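Local coordinates for protein xylose isomerase-like TIM barrel (Anabaena variabilis ATCC 29413, PDB 2QW5) that binds zinc and D-xylose in a closed eight-stranded TIM barrel and probably acts as a sugar or sugar-phosphate isomerase or epimerase, at residues F94-N99 with P164-L169; L180-I185 with I200-G205; N194-L199 with V213-A218; T232-L237 with G241-V246. All blocks are in the same frame, centred on the assembly; numbering follows the deposited sequence. Where two conformers were deposited one is given.

Contact 1 (F94-N99 with P164-L169); sequences FDPSSN and PILDKL
The loop that leads from barrel strand 83-87 to helix 101-120 turns sharply at residues 95-98, and Pro96, at the second position of this turn, rests on Ile165 and Leu166 of helix 148-176. Its CB meets the CG2 branch of Ile165 at 3.7 Å, while the adjoining ring carbon CG lies 4.2 Å from CD2 of Leu166. The pyrrolidine thus lies across two consecutive helix residues. Ile165 offers CG2 because that branch stands anti to the backbone N; its CB points toward the loop, whereas Leu166 reaches it through the end of its side chain. Contact is purely apolar: no hydrogen bond links the two segments, and the buried area is modest, 109 Å² over both sides.

The turn is a type I beta turn from Asp95 to Ser98, combined with an Asx turn. OD1 of Asp95 accepts the backbone N of Ser97 at 2.9 Å, the donor standing 51° out of the carboxylate plane, and it also accepts OG of Ser97 at 2.5 Å, this time on its syn lone pair. OD2 forms a salt bridge with Arg158, about two turns earlier on helix 148-176, whose NE also bonds to Ser97 OG. Together these partners probably limit the carboxylate's rotation, and they help hold the turn alongside the backbone bond from Ser98 N to Asp95 O, 3.3 Å. Ala107 of helix 101-120 touches Pro96 as well, placing the proline between two barrel helices.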
loop_
_atom_site.group_PDB
_atom_site.type_symbol
_atom_site.label_atom_id
_atom_site.label_comp_id
_atom_site.label_asym_id
_atom_site.label_seq_id
_atom_site.Cartn_x
_atom_site.Cartn_y
_atom_site.Cartn_z
ATOM N N PHE A 94 0.786 21.474 -4.856
ATOM C CA PHE A 94 0.271 22.821 -4.566
ATOM C C PHE A 94 -0.089 22.880 -3.108
ATOM O O PHE A 94 -1.274 22.886 -2.726
ATOM C CB PHE A 94 -0.907 23.158 -5.463
ATOM C CG PHE A 94 -0.589 23.062 -6.902
ATOM C CD1 PHE A 94 0.473 23.812 -7.456
ATOM C CD2 PHE A 94 -1.315 22.203 -7.727
ATOM C CE1 PHE A 94 0.786 23.706 -8.818
ATOM C CE2 PHE A 94 -1.011 22.096 -9.092
ATOM C CZ PHE A 94 0.032 22.853 -9.635
ATOM N N ASP A 95 0.963 22.937 -2.282
ATOM C CA ASP A 95 0.853 22.897 -0.822
ATOM C C ASP A 95 1.342 24.208 -0.179
ATOM O O ASP A 95 2.553 24.443 -0.080
ATOM C CB ASP A 95 1.600 21.672 -0.280
ATOM C CG ASP A 95 1.523 21.534 1.236
ATOM O OD1 ASP A 95 0.783 22.286 1.908
ATOM O OD2 ASP A 95 2.232 20.646 1.763
ATOM N N PRO A 96 0.395 25.037 0.299
ATOM C CA PRO A 96 0.776 26.289 0.942
ATOM C C PRO A 96 1.403 26.169 2.315
ATOM O O PRO A 96 1.901 27.165 2.818
ATOM C CB PRO A 96 -0.544 27.060 1.022
ATOM C CG PRO A 96 -1.577 26.026 1.117
ATOM C CD PRO A 96 -1.075 24.924 0.206
ATOM N N SER A 97 1.353 24.982 2.907
ATOM C CA SER A 97 1.963 24.686 4.203
ATOM C C SER A 97 3.362 24.069 4.056
ATOM O O SER A 97 3.959 23.622 5.053
ATOM C CB SER A 97 1.042 23.748 5.009
ATOM O OG SER A 97 0.946 22.467 4.397
ATOM N N SER A 98 3.923 24.068 2.850
ATOM C CA SER A 98 5.263 23.546 2.608
ATOM C C SER A 98 6.309 24.343 3.379
ATOM O O SER A 98 6.100 25.500 3.666
ATOM C CB SER A 98 5.623 23.631 1.128
ATOM O OG SER A 98 6.972 23.243 0.889
ATOM N N ASN A 99 7.413 23.701 3.729
ATOM C CA ASN A 99 8.540 24.415 4.326
ATOM C C ASN A 99 9.326 25.204 3.290
ATOM O O ASN A 99 10.130 26.030 3.686
ATOM C CB ASN A 99 9.530 23.468 4.983
ATOM C CG ASN A 99 8.990 22.821 6.203
ATOM O OD1 ASN A 99 8.134 23.362 6.922
ATOM N ND2 ASN A 99 9.519 21.642 6.482
ATOM N N PRO A 164 0.578 32.972 6.496
ATOM C CA PRO A 164 0.815 34.148 5.642
ATOM C C PRO A 164 0.360 33.979 4.192
ATOM O O PRO A 164 -0.008 34.957 3.568
ATOM C CB PRO A 164 2.343 34.359 5.720
ATOM C CG PRO A 164 2.831 33.438 6.747
ATOM C CD PRO A 164 1.828 32.388 7.012
ATOM N N ILE A 165 0.370 32.736 3.685
ATOM C CA ILE A 165 -0.047 32.444 2.314
ATOM C C ILE A 165 -1.551 32.592 2.171
ATOM O O ILE A 165 -2.020 33.193 1.190
ATOM C CB ILE A 165 0.430 31.052 1.850
ATOM C CG1 ILE A 165 1.979 30.964 1.866
ATOM C CG2 ILE A 165 -0.156 30.709 0.444
ATOM C CD1 ILE A 165 2.709 31.856 0.824
ATOM N N LEU A 166 -2.299 32.062 3.141
ATOM C CA LEU A 166 -3.758 32.202 3.164
ATOM C C LEU A 166 -4.184 33.671 3.349
ATOM O O LEU A 166 -5.200 34.097 2.771
ATOM C CB LEU A 166 -4.420 31.261 4.206
ATOM C CG LEU A 166 -4.718 29.815 3.770
ATOM C CD1 LEU A 166 -5.801 29.808 2.662
ATOM C CD2 LEU A 166 -3.524 29.094 3.272
ATOM N N ASP A 167 -3.405 34.443 4.114
ATOM C CA ASP A 167 -3.704 35.862 4.338
ATOM C C ASP A 167 -3.622 36.580 2.973
ATOM O O ASP A 167 -4.546 37.325 2.588
ATOM C CB ASP A 167 -2.719 36.469 5.382
ATOM C CG ASP A 167 -3.403 37.306 6.459
ATOM O OD1 ASP A 167 -4.501 37.860 6.224
ATOM O OD2 ASP A 167 -2.824 37.397 7.585
ATOM N N LYS A 168 -2.544 36.306 2.219
ATOM C CA LYS A 168 -2.338 36.900 0.883
ATOM C C LYS A 168 -3.442 36.483 -0.104
ATOM O O LYS A 168 -3.976 37.296 -0.887
ATOM C CB LYS A 168 -0.950 36.574 0.303
ATOM C CG LYS A 168 0.220 37.340 0.950
ATOM C CD LYS A 168 0.149 38.856 0.692
ATOM C CE LYS A 168 1.313 39.624 1.318
ATOM N NZ LYS A 168 1.233 39.643 2.798
ATOM N N LEU A 169 -3.830 35.225 -0.029
ATOM C CA LEU A 169 -4.957 34.725 -0.857
ATOM C C LEU A 169 -6.263 35.430 -0.466
ATOM O O LEU A 169 -7.079 35.702 -1.336
ATOM C CB LEU A 169 -5.121 33.190 -0.702
ATOM C CG LEU A 169 -6.190 32.503 -1.593
ATOM C CD1 LEU A 169 -5.759 32.572 -3.046
ATOM C CD2 LEU A 169 -6.397 31.071 -1.155
#

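Contact 2 (L180-I185 with I200-G205); sequences LAIEPI and IEFLKG. With ZN (zinc ion), chain D; XLS (D-xylose), chain C.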
loop_
_atom_site.group_PDB
_atom_site.type_symbol
_atom_site.label_atom_id
_atom_site.label_comp_id
_atom_site.label_asym_id
_atom_site.label_seq_id
_atom_site.Cartn_x
_atom_site.Cartn_y
_atom_site.Cartn_z
ATOM N N LEU A 180 -13.566 32.953 0.966
ATOM C CA LEU A 180 -12.810 31.686 1.057
ATOM C C LEU A 180 -13.321 30.916 2.278
ATOM O O LEU A 180 -13.158 31.397 3.377
ATOM C CB LEU A 180 -11.300 31.962 1.177
ATOM C CG LEU A 180 -10.616 32.633 -0.043
ATOM C CD1 LEU A 180 -9.228 33.139 0.325
ATOM C CD2 LEU A 180 -10.559 31.686 -1.248
ATOM N N ALA A 181 -13.901 29.728 2.082
ATOM C CA ALA A 181 -14.496 28.903 3.176
ATOM C C ALA A 181 -13.699 27.631 3.370
ATOM O O ALA A 181 -13.930 26.660 2.673
ATOM C CB ALA A 181 -15.951 28.602 2.886
ATOM N N ILE A 182 -12.741 27.658 4.324
ATOM C CA ILE A 182 -11.891 26.515 4.665
ATOM C C ILE A 182 -12.719 25.478 5.415
ATOM O O ILE A 182 -13.507 25.818 6.295
ATOM C CB ILE A 182 -10.668 26.895 5.535
ATOM C CG1 ILE A 182 -9.789 27.964 4.871
ATOM C CG2 ILE A 182 -9.782 25.653 5.798
ATOM C CD1 ILE A 182 -8.652 28.572 5.828
ATOM N N GLU A 183 -12.512 24.206 5.084
ATOM C CA GLU A 183 -13.327 23.118 5.613
ATOM C C GLU A 183 -12.596 22.230 6.634
ATOM O O GLU A 183 -11.559 21.658 6.310
ATOM C CB GLU A 183 -13.810 22.252 4.430
ATOM C CG GLU A 183 -14.883 21.226 4.826
ATOM C CD GLU A 183 -15.317 20.335 3.682
ATOM O OE1 GLU A 183 -14.574 20.276 2.662
ATOM O OE2 GLU A 183 -16.410 19.696 3.843
ATOM N N PRO A 184 -13.123 22.138 7.881
ATOM C CA PRO A 184 -12.665 21.095 8.795
ATOM C C PRO A 184 -13.187 19.788 8.206
ATOM O O PRO A 184 -14.356 19.728 7.823
ATOM C CB PRO A 184 -13.382 21.406 10.108
ATOM C CG PRO A 184 -13.949 22.763 9.943
ATOM C CD PRO A 184 -14.176 22.958 8.507
ATOM N N ILE A 185 -12.309 18.803 8.054
ATOM C CA ILE A 185 -12.655 17.502 7.432
ATOM C C ILE A 185 -12.231 16.410 8.397
ATOM O O ILE A 185 -11.165 16.504 8.968
ATOM C CB ILE A 185 -11.944 17.358 6.073
ATOM C CG1 ILE A 185 -12.622 18.264 5.036
ATOM C CG2 ILE A 185 -11.949 15.910 5.552
ATOM C CD1 ILE A 185 -11.917 18.378 3.699
ATOM N N ILE A 200 -10.255 27.229 13.927
ATOM C CA ILE A 200 -10.387 28.497 14.627
ATOM C C ILE A 200 -9.003 28.935 15.093
ATOM O O ILE A 200 -8.635 30.108 14.906
ATOM C CB ILE A 200 -11.404 28.454 15.767
ATOM C CG1 ILE A 200 -12.833 28.554 15.200
ATOM C CG2 ILE A 200 -11.207 29.636 16.730
ATOM C CD1 ILE A 200 -13.924 28.292 16.192
ATOM N N GLU A 201 -8.231 28.003 15.640
ATOM C CA GLU A 201 -6.835 28.273 16.050
ATOM C C GLU A 201 -5.938 28.727 14.868
ATOM O O GLU A 201 -5.142 29.660 15.004
ATOM C CB GLU A 201 -6.252 27.038 16.732
ATOM C CG GLU A 201 -4.833 27.233 17.348
ATOM C CD GLU A 201 -4.354 26.036 18.220
ATOM O OE1 GLU A 201 -5.125 25.054 18.469
ATOM O OE2 GLU A 201 -3.180 26.095 18.660
ATOM N N PHE A 202 -6.091 28.072 13.712
ATOM C CA PHE A 202 -5.362 28.428 12.495
ATOM C C PHE A 202 -5.675 29.857 12.083
ATOM O O PHE A 202 -4.744 30.651 11.792
ATOM C CB PHE A 202 -5.701 27.471 11.328
ATOM C CG PHE A 202 -5.105 27.892 9.995
ATOM C CD1 PHE A 202 -3.775 27.640 9.710
ATOM C CD2 PHE A 202 -5.866 28.568 9.051
ATOM C CE1 PHE A 202 -3.203 28.043 8.497
ATOM C CE2 PHE A 202 -5.295 28.991 7.812
ATOM C CZ PHE A 202 -3.967 28.708 7.541
ATOM N N LEU A 203 -6.969 30.170 12.036
ATOM C CA LEU A 203 -7.443 31.504 11.647
ATOM C C LEU A 203 -6.990 32.656 12.537
ATOM O O LEU A 203 -6.975 33.783 12.056
ATOM C CB LEU A 203 -8.944 31.538 11.457
ATOM C CG LEU A 203 -9.468 30.718 10.263
ATOM C CD1 LEU A 203 -10.947 30.587 10.389
ATOM C CD2 LEU A 203 -9.120 31.287 8.891
ATOM N N LYS A 204 -6.608 32.383 13.792
ATOM C CA LYS A 204 -6.105 33.433 14.694
ATOM C C LYS A 204 -4.858 34.099 14.090
ATOM O O LYS A 204 -4.576 35.259 14.394
ATOM C CB LYS A 204 -5.815 32.880 16.109
ATOM C CG LYS A 204 -7.037 32.305 16.892
ATOM C CD LYS A 204 -7.942 33.374 17.520
ATOM C CE LYS A 204 -9.255 32.824 18.145
ATOM N NZ LYS A 204 -9.188 31.754 19.145
ATOM N N GLY A 205 -4.109 33.361 13.260
ATOM C CA GLY A 205 -2.929 33.887 12.555
ATOM C C GLY A 205 -3.127 34.410 11.130
ATOM O O GLY A 205 -2.145 34.680 10.433
HETATM ZN ZN ZN D . -18.002 18.944 2.632
HETATM C C1 XLS C . -14.471 16.073 0.941
HETATM C C2 XLS C . -13.578 17.151 0.339
HETATM C C3 XLS C . -12.755 16.676 -0.911
HETATM C C4 XLS C . -12.604 17.723 -1.997
HETATM O O1 XLS C . -14.744 15.902 2.337
HETATM O O2 XLS C . -14.298 18.362 0.110
HETATM O O3 XLS C . -13.178 15.505 -1.611
HETATM O O4 XLS C . -12.143 18.905 -1.407
HETATM O O HOH W 1 -16.872 17.282 2.351
#
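Ile182, at the end of barrel strand 179-182, has the largest buried area of this contact, 47 Å², and reaches helix 196-203 through a single methyl. CD1 lies 3.9 Å from CE2 of Phe202 and 4.1 Å from CD2 of Leu203, so the tip of the isoleucine meets both helix residues at once. CG1 sits beside the backbone N (chi1 -57°) and the chain then runs extended to CD1, which carries the methyl out from the strand. Toward Phe202 the two side chains cross at about a right angle, the methyl approaching the ring obliquely. Leu203 instead slides past Ile182 in the opposite direction. With CA atoms of Ile182 and Leu203 9.7 Å apart, side chains alone bridge the gap, and no hydrogen bond joins the segments.

Strand 179-182, helix 196-203 and strand 211-216 make one beta-alpha-beta unit of the TIM barrel, and the contact is the seam between its first strand and its helix. Phe202 also packs on Ala162 and Leu166 of helix 148-176, and Leu203 on Val211 and Val213 of the next strand.

The residue after Ile182, Glu183, belongs to the zinc and sugar site. OE2 of Glu183 binds the zinc ion at 2.1 Å, alongside Asp216, Gln247, Glu281 and water 1, while OE1 accepts from O2 of D-xylose at 3.2 Å. Water 1 lies 2.0 Å from zinc. It also donates to O1 of D-xylose, with 2.5 Å between the oxygen of water 1 and O1. CD1 of Ile185 lies 3.9 Å from the sugar's C2, adding an apolar wall to the pocket.

Contact 3 (N194-L199 with V213-A218); sequences NKLSQL and VVIDSA. With ZN (zinc ion), chain D.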
loop_
_atom_site.group_PDB
_atom_site.type_symbol
_atom_site.label_atom_id
_atom_site.label_comp_id
_atom_site.label_asym_id
_atom_site.label_seq_id
_atom_site.Cartn_x
_atom_site.Cartn_y
_atom_site.Cartn_z
ATOM N N ASN A 194 -9.072 18.917 11.361
ATOM C CA ASN A 194 -10.203 17.997 11.495
ATOM C C ASN A 194 -11.422 18.583 12.211
ATOM O O ASN A 194 -12.577 18.262 11.858
ATOM C CB ASN A 194 -9.802 16.680 12.194
ATOM C CG ASN A 194 -8.632 15.969 11.530
ATOM O OD1 ASN A 194 -7.650 15.641 12.205
ATOM N ND2 ASN A 194 -8.702 15.778 10.218
ATOM N N LYS A 195 -11.147 19.428 13.215
ATOM C CA LYS A 195 -12.153 20.060 14.057
ATOM C C LYS A 195 -12.228 21.566 13.859
ATOM O O LYS A 195 -11.253 22.219 13.478
ATOM C CB LYS A 195 -11.819 19.816 15.527
ATOM C CG LYS A 195 -11.685 18.394 15.903
ATOM C CD LYS A 195 -10.948 18.210 17.218
ATOM C CE LYS A 195 -11.810 18.477 18.402
ATOM N NZ LYS A 195 -11.101 17.947 19.603
ATOM N N LEU A 196 -13.389 22.111 14.197
ATOM C CA LEU A 196 -13.657 23.540 14.100
ATOM C C LEU A 196 -12.734 24.271 15.092
ATOM O O LEU A 196 -12.344 25.400 14.814
ATOM C CB LEU A 196 -15.164 23.834 14.347
ATOM C CG LEU A 196 -15.917 24.993 13.735
ATOM C CD1 LEU A 196 -15.613 25.222 12.285
ATOM C CD2 LEU A 196 -17.445 24.725 13.934
ATOM N N SER A 197 -12.355 23.623 16.211
ATOM C CA SER A 197 -11.392 24.238 17.188
ATOM C C SER A 197 -9.995 24.413 16.552
ATOM O O SER A 197 -9.305 25.438 16.776
ATOM C CB SER A 197 -11.301 23.413 18.484
ATOM O OG SER A 197 -10.810 22.106 18.223
ATOM N N GLN A 198 -9.586 23.423 15.754
ATOM C CA GLN A 198 -8.287 23.448 15.069
ATOM C C GLN A 198 -8.269 24.517 13.968
ATOM O O GLN A 198 -7.255 25.177 13.768
ATOM C CB GLN A 198 -7.961 22.056 14.478
ATOM C CG GLN A 198 -7.782 20.975 15.570
ATOM C CD GLN A 198 -7.805 19.555 15.079
ATOM O OE1 GLN A 198 -8.357 19.264 14.002
ATOM N NE2 GLN A 198 -7.170 18.648 15.851
ATOM N N LEU A 199 -9.362 24.634 13.206
ATOM C CA LEU A 199 -9.462 25.686 12.176
ATOM C C LEU A 199 -9.559 27.102 12.791
ATOM O O LEU A 199 -9.002 28.044 12.234
ATOM C CB LEU A 199 -10.634 25.431 11.242
ATOM C CG LEU A 199 -10.819 26.372 10.058
ATOM C CD1 LEU A 199 -9.527 26.600 9.274
ATOM C CD2 LEU A 199 -11.926 25.811 9.160
ATOM N N VAL A 213 -14.759 30.040 7.117
ATOM C CA VAL A 213 -15.054 28.611 7.221
ATOM C C VAL A 213 -16.320 28.167 6.527
ATOM O O VAL A 213 -17.241 28.949 6.321
ATOM C CB VAL A 213 -15.176 28.168 8.731
ATOM C CG1 VAL A 213 -14.103 28.809 9.570
ATOM C CG2 VAL A 213 -16.494 28.523 9.321
ATOM N N VAL A 214 -16.316 26.885 6.185
ATOM C CA VAL A 214 -17.529 26.166 5.846
ATOM C C VAL A 214 -17.686 25.158 6.997
ATOM O O VAL A 214 -16.691 24.543 7.414
ATOM C CB VAL A 214 -17.496 25.440 4.492
ATOM C CG1 VAL A 214 -16.177 24.651 4.279
ATOM C CG2 VAL A 214 -18.742 24.577 4.361
ATOM N N ILE A 215 -18.904 25.042 7.542
ATOM C CA ILE A 215 -19.242 24.016 8.514
ATOM C C ILE A 215 -20.089 22.999 7.757
ATOM O O ILE A 215 -21.137 23.362 7.237
ATOM C CB ILE A 215 -20.012 24.547 9.741
ATOM C CG1 ILE A 215 -19.242 25.687 10.446
ATOM C CG2 ILE A 215 -20.279 23.380 10.741
ATOM C CD1 ILE A 215 -20.050 26.321 11.533
ATOM N N ASP A 216 -19.596 21.759 7.697
ATOM C CA ASP A 216 -20.238 20.601 7.037
ATOM C C ASP A 216 -20.665 19.692 8.195
ATOM O O ASP A 216 -19.807 19.303 9.021
ATOM C CB ASP A 216 -19.217 19.939 6.133
ATOM C CG ASP A 216 -19.679 18.593 5.533
ATOM O OD1 ASP A 216 -20.216 17.734 6.254
ATOM O OD2 ASP A 216 -19.415 18.384 4.344
ATOM N N SER A 217 -21.958 19.355 8.253
ATOM C CA SER A 217 -22.530 18.556 9.345
ATOM C C SER A 217 -21.907 17.161 9.502
ATOM O O SER A 217 -21.738 16.704 10.637
ATOM C CB SER A 217 -24.044 18.434 9.185
ATOM O OG SER A 217 -24.392 17.763 7.959
ATOM N N ALA A 218 -21.555 16.499 8.382
ATOM C CA ALA A 218 -20.882 15.169 8.427
ATOM C C ALA A 218 -19.547 15.256 9.176
ATOM O O ALA A 218 -19.293 14.445 10.082
ATOM C CB ALA A 218 -20.644 14.615 7.026
HETATM ZN ZN ZN D . -18.002 18.944 2.632
HETATM O O HOH W 1 -16.872 17.282 2.351
#
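Helix 196-199 lies against strand 213-216 with CA atoms 7.9 Å apart for Leu196 and Ile215 and 8.0 Å for Leu199 and Val213, a spacing bridged wholly by side chains. The two leucines, three residues apart, lie on the helix face turned to the strand, and the alternate residues Val213 and Ile215 receive them. Leu199 presents CD2 to CG1 of Val213 at 3.7 Å, the two side chains sliding past each other in opposite directions. At the other pair, CD2 of Leu196 is 3.9 Å from CD1 of Ile215, and CD1 of Leu196 lies 4.1 Å from CG1 of Ile215; these side chains cross at about a right angle. A chi1 of -150° in Leu196 brings both its methyls to Ile215.

At the helix start, Gln198 OE1 accepts N of Asn194 at 2.8 Å and N of Lys195 at 2.9 Å, the second donor standing above the carbonyl plane. Asp216 binds zinc through OD2 at 2.3 Å, and its OD1 accepts weakly from N of Ala218, capping helix 217-223. The contact is the helix and second-strand half of the beta-alpha-beta unit 179-182, 196-203, 211-216; Asp216 sits at the strand's C-terminal end, where TIM barrels carry their sites.

Contact 4 (T232-L237 with G241-V246); sequences TQVEYL and GRLHYV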
loop_
_atom_site.group_PDB
_atom_site.type_symbol
_atom_site.label_atom_id
_atom_site.label_comp_id
_atom_site.label_asym_id
_atom_site.label_seq_id
_atom_site.Cartn_x
_atom_site.Cartn_y
_atom_site.Cartn_z
ATOM N N THR A 232 -21.048 27.733 20.812
ATOM C CA THR A 232 -20.083 28.789 21.096
ATOM C C THR A 232 -19.183 29.101 19.874
ATOM O O THR A 232 -18.816 30.270 19.628
ATOM C CB THR A 232 -19.137 28.473 22.283
ATOM O OG1 THR A 232 -18.213 27.425 21.939
ATOM C CG2 THR A 232 -19.887 28.110 23.499
ATOM N N GLN A 233 -18.775 28.044 19.154
ATOM C CA GLN A 233 -17.949 28.190 17.952
ATOM C C GLN A 233 -18.754 28.887 16.826
ATOM O O GLN A 233 -18.219 29.783 16.152
ATOM C CB GLN A 233 -17.412 26.819 17.503
ATOM C CG GLN A 233 -16.426 26.206 18.470
ATOM C CD GLN A 233 -16.092 24.722 18.209
ATOM O OE1 GLN A 233 -16.938 23.925 17.762
ATOM N NE2 GLN A 233 -14.866 24.346 18.552
ATOM N N VAL A 234 -20.009 28.481 16.617
ATOM C CA VAL A 234 -20.882 29.144 15.628
ATOM C C VAL A 234 -21.053 30.652 15.919
ATOM O O VAL A 234 -20.842 31.508 15.032
ATOM C CB VAL A 234 -22.281 28.443 15.472
ATOM C CG1 VAL A 234 -23.212 29.294 14.652
ATOM C CG2 VAL A 234 -22.122 27.086 14.834
ATOM N N GLU A 235 -21.409 30.975 17.158
ATOM C CA GLU A 235 -21.569 32.380 17.571
ATOM C C GLU A 235 -20.261 33.177 17.397
ATOM O O GLU A 235 -20.296 34.307 16.936
ATOM C CB GLU A 235 -22.112 32.461 19.014
ATOM C CG GLU A 235 -23.547 31.870 19.160
ATOM C CD GLU A 235 -24.012 31.588 20.625
ATOM O OE1 GLU A 235 -23.196 31.614 21.596
ATOM O OE2 GLU A 235 -25.227 31.319 20.782
ATOM N N TYR A 236 -19.117 32.570 17.722
ATOM C CA TYR A 236 -17.816 33.222 17.555
ATOM C C TYR A 236 -17.517 33.523 16.077
ATOM O O TYR A 236 -17.091 34.610 15.729
ATOM C CB TYR A 236 -16.702 32.364 18.157
ATOM C CG TYR A 236 -15.324 32.924 17.918
ATOM C CD1 TYR A 236 -14.894 34.052 18.608
ATOM C CD2 TYR A 236 -14.457 32.351 16.974
ATOM C CE1 TYR A 236 -13.626 34.582 18.388
ATOM C CE2 TYR A 236 -13.177 32.887 16.740
ATOM C CZ TYR A 236 -12.778 33.995 17.462
ATOM O OH TYR A 236 -11.549 34.552 17.259
ATOM N N LEU A 237 -17.752 32.542 15.208
ATOM C CA LEU A 237 -17.479 32.708 13.786
ATOM C C LEU A 237 -18.310 33.805 13.169
ATOM O O LEU A 237 -17.771 34.610 12.395
ATOM C CB LEU A 237 -17.627 31.368 13.029
ATOM C CG LEU A 237 -16.468 30.392 13.335
ATOM C CD1 LEU A 237 -16.818 28.979 12.918
ATOM C CD2 LEU A 237 -15.114 30.845 12.720
ATOM N N GLY A 241 -17.300 37.482 11.494
ATOM C CA GLY A 241 -17.643 37.596 10.096
ATOM C C GLY A 241 -16.949 36.528 9.268
ATOM O O GLY A 241 -16.610 36.796 8.123
ATOM N N ARG A 242 -16.778 35.322 9.821
ATOM C CA ARG A 242 -16.080 34.205 9.159
ATOM C C ARG A 242 -16.896 32.942 8.884
ATOM O O ARG A 242 -16.303 31.933 8.489
ATOM C CB ARG A 242 -14.810 33.870 9.944
ATOM C CG ARG A 242 -13.750 34.884 9.706
ATOM C CD ARG A 242 -12.548 34.693 10.572
ATOM N NE ARG A 242 -11.344 34.849 9.765
ATOM C CZ ARG A 242 -10.108 35.045 10.208
ATOM N NH1 ARG A 242 -9.829 35.177 11.492
ATOM N NH2 ARG A 242 -9.138 35.134 9.324
ATOM N N LEU A 243 -18.226 32.990 9.061
ATOM C CA LEU A 243 -19.091 31.847 8.777
ATOM C C LEU A 243 -19.605 32.074 7.385
ATOM O O LEU A 243 -20.677 32.587 7.192
ATOM C CB LEU A 243 -20.190 31.667 9.831
ATOM C CG LEU A 243 -21.146 30.450 9.743
ATOM C CD1 LEU A 243 -20.495 29.177 9.315
ATOM C CD2 LEU A 243 -21.794 30.251 11.095
ATOM N N HIS A 244 -18.801 31.657 6.404
ATOM C CA HIS A 244 -19.096 31.906 5.004
ATOM C C HIS A 244 -20.010 30.936 4.302
ATOM O O HIS A 244 -20.543 31.268 3.237
ATOM C CB HIS A 244 -17.795 32.017 4.216
ATOM C CG HIS A 244 -16.895 33.123 4.686
ATOM N ND1 HIS A 244 -17.376 34.303 5.210
ATOM C CD2 HIS A 244 -15.556 33.271 4.600
ATOM C CE1 HIS A 244 -16.359 35.103 5.480
ATOM N NE2 HIS A 244 -15.245 34.509 5.102
ATOM N N TYR A 245 -20.164 29.726 4.835
ATOM C CA TYR A 245 -20.911 28.683 4.111
ATOM C C TYR A 245 -21.292 27.538 5.021
ATOM O O TYR A 245 -20.653 27.332 6.038
ATOM C CB TYR A 245 -20.013 28.170 2.995
ATOM C CG TYR A 245 -20.656 27.396 1.859
ATOM C CD1 TYR A 245 -21.725 27.910 1.116
ATOM C CD2 TYR A 245 -20.091 26.203 1.427
ATOM C CE1 TYR A 245 -22.229 27.210 -0.024
ATOM C CE2 TYR A 245 -20.596 25.508 0.314
ATOM C CZ TYR A 245 -21.645 26.007 -0.394
ATOM O OH TYR A 245 -22.117 25.283 -1.455
ATOM N N VAL A 246 -22.311 26.773 4.632
ATOM C CA VAL A 246 -22.842 25.664 5.449
ATOM C C VAL A 246 -23.274 24.540 4.508
ATOM O O VAL A 246 -23.942 24.817 3.508
ATOM C CB VAL A 246 -24.057 26.091 6.311
ATOM C CG1 VAL A 246 -24.711 24.883 6.998
ATOM C CG2 VAL A 246 -23.657 27.092 7.377
HETATM O O HOH W 2 -11.622 34.685 13.998
#
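Helix 227-240 ends close to strand 243-248, with the CA atoms of Leu237 and Arg242 5.1 Å apart, and Gly241, at positive phi (71°), turns the chain there in a Schellman motif. Arg242 N donates to Leu237 O at 2.8 Å, almost straight at 171°, with the donor tilted from the carbonyl plane.

The side chains that meet directly do so through apolar atoms. Leu237 lays CB against CB of Leu243 at 4.1 Å, and its CD2 meets CB of Arg242 at 4.1 Å, where the two side chains cross at about a right angle. One turn earlier, Val234 CG1 touches Leu243 CD2 at 3.9 Å; Leu243 reaches it because CG stands anti to the backbone N (chi1 -176°). The guanidinium of Arg242 leads away from the helix: NE bonds to Val211 O and NH2 to Val206 O. Water 2, in its plane at the edge, accepts from NH1 at 3.1 Å and lies 3.3 Å from Tyr236 OH.

The side chains of Val234 and Leu243 also touch Ile215 of strand 211-216 and Val273 of helix 263-273, while Leu237 packs on Val213, so helix 227-240 packs on the barrel wall, flanked by helices 196-203 and 263-273.

How the contacts relate
The four contacts all lie within one TIM barrel. Contact 1 comes first and closes before the others open; contacts 2 and 3 alternate along the chain and share helix 196-203; contact 4 follows. Contacts 2 and 3 have centres 8 Å apart, contacts 3 and 4 10 Å, and contacts 2 and 4 11 Å. Their strands 179-182, 211-216 and 243-248 are consecutive in the parallel sheet, joined by probable backbone hydrogen bonds such as Val214 N to Ile182 O and Val213 N to Arg242 O. The centres of contacts 1 and 2 are about 13 Å apart, yet Leu169 packs on Leu180. The strand segments packing outward on helix 196-203 also each carry one zinc ligand.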